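PDB 3BBL: regulatory protein of LacI family from Chloroflexus aggregans, which probably acts as a transcriptional regulator of the LacI family, sensing a small effector through a periplasmic-binding-protein-like fold and controlling DNA binding. Local coordinates for residues F170-G173 against R174-L178; P157-T160 against G161-L164; D24-L27 against S28-R32. All coordinates share one frame; numbering follows the deposited sequence.

Contact 1: residues F170-G173 against R174-L178; sequences FEVG and RAMTL
The carbonyl oxygen of G173 is gripped twice by T177, one turn further along helix 170-181: T177 OG1 donates to G173 O at 2.8 Å and T177 N at 3.1 Å, one from each side of the carbonyl plane. This is the familiar i to i+4 bond of an alpha-helix doubled by a threonine hydroxyl that folds back on its own helix. T177 puts OG1 beside its backbone N (chi1 -61°), and that brings the hydroxyl alongside the preceding turn. The side chain is buried against A203 and A206 of helix 197-209, and G173 O gives its hydroxyl a partner there. On another side, R174 runs out extended, and its CD meets F170 CE2 at 4.1 Å, approaching the ring obliquely; the F170 ring itself stacks on Y231 of the second subunit. The guanidinium forms a salt bridge through NE with E209, while L178 CD1 sits over the centre of one face, 3.6 Å above the plane. At the guanidinium edge, in plane, a water accepts from R174 NH1 and donates to E171 O at 2.6 Å, linking the arginine to the preceding turn. On a further face V172 CG1 lies 3.6 Å from SE of selenomethionine M176.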
# COMPACT_ATOMS: atom_id res chain seq x y z
N PHE A 170 -13.69 4.43 -6.11
CA PHE A 170 -14.77 3.76 -5.41
C PHE A 170 -16.10 4.41 -5.80
O PHE A 170 -17.06 3.74 -6.15
CB PHE A 170 -14.57 3.91 -3.91
CG PHE A 170 -15.76 3.50 -3.10
CD1 PHE A 170 -15.96 2.16 -2.76
CD2 PHE A 170 -16.69 4.45 -2.69
CE1 PHE A 170 -17.07 1.78 -2.02
CE2 PHE A 170 -17.81 4.07 -1.95
CZ PHE A 170 -18.00 2.73 -1.62
N GLU A 171 -16.11 5.74 -5.74
CA GLU A 171 -17.29 6.54 -6.07
C GLU A 171 -17.80 6.25 -7.49
O GLU A 171 -19.00 6.09 -7.71
CB GLU A 171 -16.98 8.04 -5.95
CG GLU A 171 -16.53 8.54 -4.57
CD GLU A 171 -15.20 7.93 -4.06
OE1 GLU A 171 -14.29 7.64 -4.87
OE2 GLU A 171 -15.08 7.78 -2.82
N VAL A 172 -16.88 6.18 -8.45
CA VAL A 172 -17.30 5.91 -9.82
C VAL A 172 -17.79 4.46 -9.95
O VAL A 172 -18.81 4.20 -10.58
CB VAL A 172 -16.17 6.19 -10.83
CG1 VAL A 172 -16.53 5.66 -12.21
CG2 VAL A 172 -15.92 7.69 -10.91
N GLY A 173 -17.06 3.53 -9.33
CA GLY A 173 -17.46 2.14 -9.39
C GLY A 173 -18.85 1.93 -8.83
O GLY A 173 -19.66 1.19 -9.39
N ARG A 174 -19.14 2.60 -7.72
CA ARG A 174 -20.44 2.50 -7.08
C ARG A 174 -21.53 3.12 -7.95
O ARG A 174 -22.57 2.50 -8.20
CB ARG A 174 -20.39 3.19 -5.72
CG ARG A 174 -21.70 3.25 -4.97
CD ARG A 174 -21.50 3.95 -3.63
NE ARG A 174 -22.76 4.25 -2.96
CZ ARG A 174 -23.57 5.25 -3.29
NH1 ARG A 174 -23.26 6.07 -4.28
NH2 ARG A 174 -24.72 5.42 -2.64
N ALA A 175 -21.30 4.34 -8.40
CA ALA A 175 -22.27 5.06 -9.24
C ALA A 175 -22.62 4.27 -10.50
O ALA A 175 -23.79 4.08 -10.81
CB ALA A 175 -21.71 6.43 -9.62
N MSE A 176 -21.60 3.80 -11.22
CA MSE A 176 -21.84 3.03 -12.44
C MSE A 176 -22.60 1.74 -12.14
O MSE A 176 -23.45 1.32 -12.91
CB MSE A 176 -20.51 2.71 -13.14
CG MSE A 176 -19.75 3.95 -13.49
SE MSE A 176 -18.21 3.64 -14.74
CE MSE A 176 -17.46 2.19 -13.73
N THR A 177 -22.30 1.11 -11.01
CA THR A 177 -22.99 -0.13 -10.68
C THR A 177 -24.45 0.12 -10.29
O THR A 177 -25.34 -0.67 -10.65
CB THR A 177 -22.27 -0.91 -9.54
OG1 THR A 177 -20.95 -1.24 -9.96
CG2 THR A 177 -23.03 -2.20 -9.20
N LEU A 178 -24.69 1.21 -9.57
CA LEU A 178 -26.06 1.53 -9.18
C LEU A 178 -26.86 1.79 -10.46
O LEU A 178 -28.03 1.44 -10.56
CB LEU A 178 -26.08 2.75 -8.25
CG LEU A 178 -25.63 2.48 -6.80
CD1 LEU A 178 -25.55 3.78 -6.03
CD2 LEU A 178 -26.59 1.51 -6.13
O HOH W 1 -20.64 6.62 -5.73

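Contact 2: residues P157-T160 against G161-L164; sequences PIET and GYIL
E159 lays its carboxylate over one face of the Y162 ring, with OE1 above the ring centre and 3.5 Å from the plane. The two side chains run side by side in the same direction, and their flat groups are stacked with 26° between the planes. OE2 comes down near the hydroxyl end of the ring, 3.4 Å from Y162 CE1. E159 swings CG beside its backbone N (chi1 -64°) and then continues extended, which carries the acid along the length of the tyrosine. R187 holds both side chains: its NH2 forms a salt bridge with E159 OE1, and its carbonyl oxygen is hydrogen-bonded to Y162 OH. The salt bridge probably helps to hold the carboxylate over the aromatic face. Beneath the stack the backbone turns tightly. Y162 N donates to E159 O at 2.9 Å, and I163 N makes a longer bond of 3.3 Å to T160 O; both donors stand above their carbonyl planes. I158 CG2 touches I163 CD1 at 4.0 Å, with I158 also packing on L148 and M151 of helix 138-153. This 3-10 turn ends the loop after that helix and closes the beta-alpha-beta crossover of strands 128-132 and 163-165 in a periplasmic-binding-protein-like domain.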
# COMPACT_ATOMS: atom_id res chain seq x y z
N PRO A 157 -23.60 -11.01 -26.50
CA PRO A 157 -23.82 -9.61 -26.85
C PRO A 157 -22.80 -8.70 -26.18
O PRO A 157 -22.47 -8.90 -25.02
CB PRO A 157 -25.22 -9.33 -26.33
CG PRO A 157 -25.88 -10.65 -26.38
CD PRO A 157 -24.81 -11.58 -25.88
N ILE A 158 -22.30 -7.73 -26.91
CA ILE A 158 -21.37 -6.76 -26.36
C ILE A 158 -22.17 -5.47 -26.40
O ILE A 158 -22.17 -4.74 -27.39
CB ILE A 158 -20.11 -6.67 -27.22
CG1 ILE A 158 -19.35 -8.00 -27.13
CG2 ILE A 158 -19.25 -5.51 -26.77
CD1 ILE A 158 -18.11 -8.09 -27.98
N GLU A 159 -22.89 -5.23 -25.31
CA GLU A 159 -23.77 -4.06 -25.14
C GLU A 159 -23.05 -2.80 -24.73
O GLU A 159 -22.30 -2.79 -23.76
CB GLU A 159 -24.80 -4.34 -24.05
CG GLU A 159 -25.77 -5.44 -24.35
CD GLU A 159 -26.76 -5.64 -23.21
OE1 GLU A 159 -27.20 -4.64 -22.62
OE2 GLU A 159 -27.10 -6.81 -22.92
N THR A 160 -23.32 -1.71 -25.45
CA THR A 160 -22.70 -0.43 -25.13
C THR A 160 -23.19 0.00 -23.75
O THR A 160 -22.50 0.71 -23.04
CB THR A 160 -23.08 0.65 -26.18
OG1 THR A 160 -24.49 0.90 -26.14
CG2 THR A 160 -22.70 0.18 -27.57
N GLY A 161 -24.39 -0.44 -23.39
CA GLY A 161 -24.94 -0.09 -22.10
C GLY A 161 -24.23 -0.81 -20.97
O GLY A 161 -24.36 -0.42 -19.81
N TYR A 162 -23.48 -1.86 -21.31
CA TYR A 162 -22.73 -2.64 -20.33
C TYR A 162 -21.25 -2.26 -20.23
O TYR A 162 -20.49 -2.88 -19.49
CB TYR A 162 -22.79 -4.13 -20.66
CG TYR A 162 -24.04 -4.83 -20.24
CD1 TYR A 162 -24.15 -6.21 -20.43
CD2 TYR A 162 -25.10 -4.15 -19.64
CE1 TYR A 162 -25.29 -6.90 -20.04
CE2 TYR A 162 -26.25 -4.83 -19.24
CZ TYR A 162 -26.34 -6.21 -19.44
OH TYR A 162 -27.42 -6.92 -19.02
N ILE A 163 -20.84 -1.26 -21.00
CA ILE A 163 -19.45 -0.83 -20.97
C ILE A 163 -19.44 0.60 -20.49
O ILE A 163 -19.71 1.52 -21.25
CB ILE A 163 -18.81 -0.91 -22.38
CG1 ILE A 163 -18.86 -2.35 -22.87
CG2 ILE A 163 -17.37 -0.43 -22.33
CD1 ILE A 163 -18.30 -2.54 -24.26
N LEU A 164 -19.14 0.79 -19.21
CA LEU A 164 -19.13 2.12 -18.63
C LEU A 164 -17.69 2.57 -18.37
O LEU A 164 -16.93 1.89 -17.69
CB LEU A 164 -19.95 2.12 -17.33
CG LEU A 164 -21.32 1.43 -17.44
CD1 LEU A 164 -22.04 1.52 -16.12
CD2 LEU A 164 -22.16 2.07 -18.54

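Contact 3: residues D24-L27 against S28-R32; sequences DQFL and SSMVR
Selenomethionine M30 bends back beside the ring of F26, a Met-aromatic contact within one helix: its SE lies 4.3 Å from the ring centroid and 34° off the normal, an oblique approach. The methyl touches the ring as well, M30 CE standing 3.5 Å from F26 CE2. F26 has CG anti to its N (chi1 -163°), whereas M30 places CG beside its own N, which helps to bring the selenium beside the ring, and the bend at chi3 (-62°) then turns the methyl in toward F26 CE2. The same two residues are joined through the backbone by M30 N donating to F26 O at 3.0 Å. Because F26 also stacks on F93, replacing it with an alanine would probably open a gap beside the M30 methyl and leave the F93 ring without its stacking partner. Around the helix, L27 CD1 meets V31 CG2 at 3.9 Å, and V31 N donates to L27 O at 2.8 Å. L27 meets its counterpart L27 of the second subunit, while S28 OG is hydrogen-bonded to W11 NE1 of that subunit. S29 turns another way and bonds through OG to A244 O. Helix 23-36 is the crossover helix of the beta-alpha-beta unit between strands 6-9 and 40-43, with L27 and M30 packed on V41, F26 and M30 against helix 243-258, and another face at the dimer interface.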
# COMPACT_ATOMS: atom_id res chain seq x y z
N ASP A 24 5.47 -0.73 -3.13
CA ASP A 24 6.18 -1.61 -2.22
C ASP A 24 6.67 -2.89 -2.90
O ASP A 24 7.82 -3.27 -2.72
CB ASP A 24 5.30 -1.97 -1.03
CG ASP A 24 5.97 -2.94 -0.09
OD1 ASP A 24 6.99 -2.58 0.53
OD2 ASP A 24 5.47 -4.08 0.03
N GLN A 25 5.81 -3.54 -3.68
CA GLN A 25 6.20 -4.77 -4.36
C GLN A 25 7.26 -4.51 -5.43
O GLN A 25 8.28 -5.20 -5.50
CB GLN A 25 5.00 -5.43 -5.04
CG GLN A 25 3.95 -6.00 -4.11
CD GLN A 25 2.78 -6.61 -4.88
OE1 GLN A 25 2.11 -5.93 -5.66
NE2 GLN A 25 2.53 -7.89 -4.65
N PHE A 26 7.00 -3.51 -6.26
CA PHE A 26 7.89 -3.14 -7.35
C PHE A 26 9.26 -2.60 -6.91
O PHE A 26 10.29 -3.12 -7.33
CB PHE A 26 7.19 -2.10 -8.23
CG PHE A 26 7.80 -1.94 -9.58
CD1 PHE A 26 7.80 -3.00 -10.48
CD2 PHE A 26 8.38 -0.74 -9.96
CE1 PHE A 26 8.36 -2.86 -11.76
CE2 PHE A 26 8.95 -0.58 -11.22
CZ PHE A 26 8.94 -1.65 -12.13
N LEU A 27 9.25 -1.56 -6.08
CA LEU A 27 10.50 -0.96 -5.63
C LEU A 27 11.31 -1.89 -4.72
O LEU A 27 12.53 -1.99 -4.88
CB LEU A 27 10.23 0.37 -4.92
CG LEU A 27 11.46 1.16 -4.46
CD1 LEU A 27 12.39 1.43 -5.64
CD2 LEU A 27 11.01 2.46 -3.83
N SER A 28 10.65 -2.56 -3.79
CA SER A 28 11.37 -3.48 -2.90
C SER A 28 12.09 -4.51 -3.75
O SER A 28 13.27 -4.79 -3.54
CB SER A 28 10.40 -4.19 -1.95
OG SER A 28 9.85 -3.28 -1.02
N SER A 29 11.37 -5.07 -4.71
CA SER A 29 11.92 -6.07 -5.60
C SER A 29 13.11 -5.53 -6.39
O SER A 29 14.12 -6.21 -6.53
CB SER A 29 10.84 -6.57 -6.55
OG SER A 29 11.37 -7.48 -7.49
N MSE A 30 12.99 -4.31 -6.92
CA MSE A 30 14.10 -3.73 -7.68
C MSE A 30 15.31 -3.48 -6.78
O MSE A 30 16.44 -3.82 -7.15
CB MSE A 30 13.68 -2.42 -8.37
CG MSE A 30 12.72 -2.67 -9.50
SE MSE A 30 12.64 -1.20 -10.85
CE MSE A 30 12.01 0.17 -9.64
N VAL A 31 15.07 -2.92 -5.60
CA VAL A 31 16.15 -2.64 -4.67
C VAL A 31 16.95 -3.89 -4.32
O VAL A 31 18.17 -3.86 -4.27
CB VAL A 31 15.62 -2.00 -3.39
CG1 VAL A 31 16.72 -1.94 -2.33
CG2 VAL A 31 15.12 -0.60 -3.69
N ARG A 32 16.25 -4.99 -4.07
CA ARG A 32 16.93 -6.24 -3.71
C ARG A 32 17.65 -6.88 -4.89
O ARG A 32 18.70 -7.47 -4.72
CB ARG A 32 15.93 -7.23 -3.12
CG ARG A 32 15.35 -6.77 -1.81
CD ARG A 32 14.64 -7.90 -1.09
NE ARG A 32 14.86 -7.76 0.34
CZ ARG A 32 16.01 -8.05 0.95
NH1 ARG A 32 17.04 -8.51 0.27
NH2 ARG A 32 16.13 -7.84 2.25

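Overall arrangement
Contacts 1 and 2 are neighbours, their centres 16 Å apart: strand 163-165, entered in contact 2, leads in the chain to helix 170-181, which carries contact 1. They meet directly where L164 CB packs on M176 SE at 3.5 Å. Contact 3 lies on the opposite side of the chain's centre, 32 Å from contact 1 and 38 Å from contact 2 between centres, consistent with the two-lobed LacI-family core. Contacts 1 and 3 nevertheless both reach the second subunit, whereas contact 2 is not touched by it. 1,2-Ethanediol is bound about 5 Å from the F170 side chain and about 4 Å from that of V31, probably from the crystallisation liquor; neither establishes an effector site.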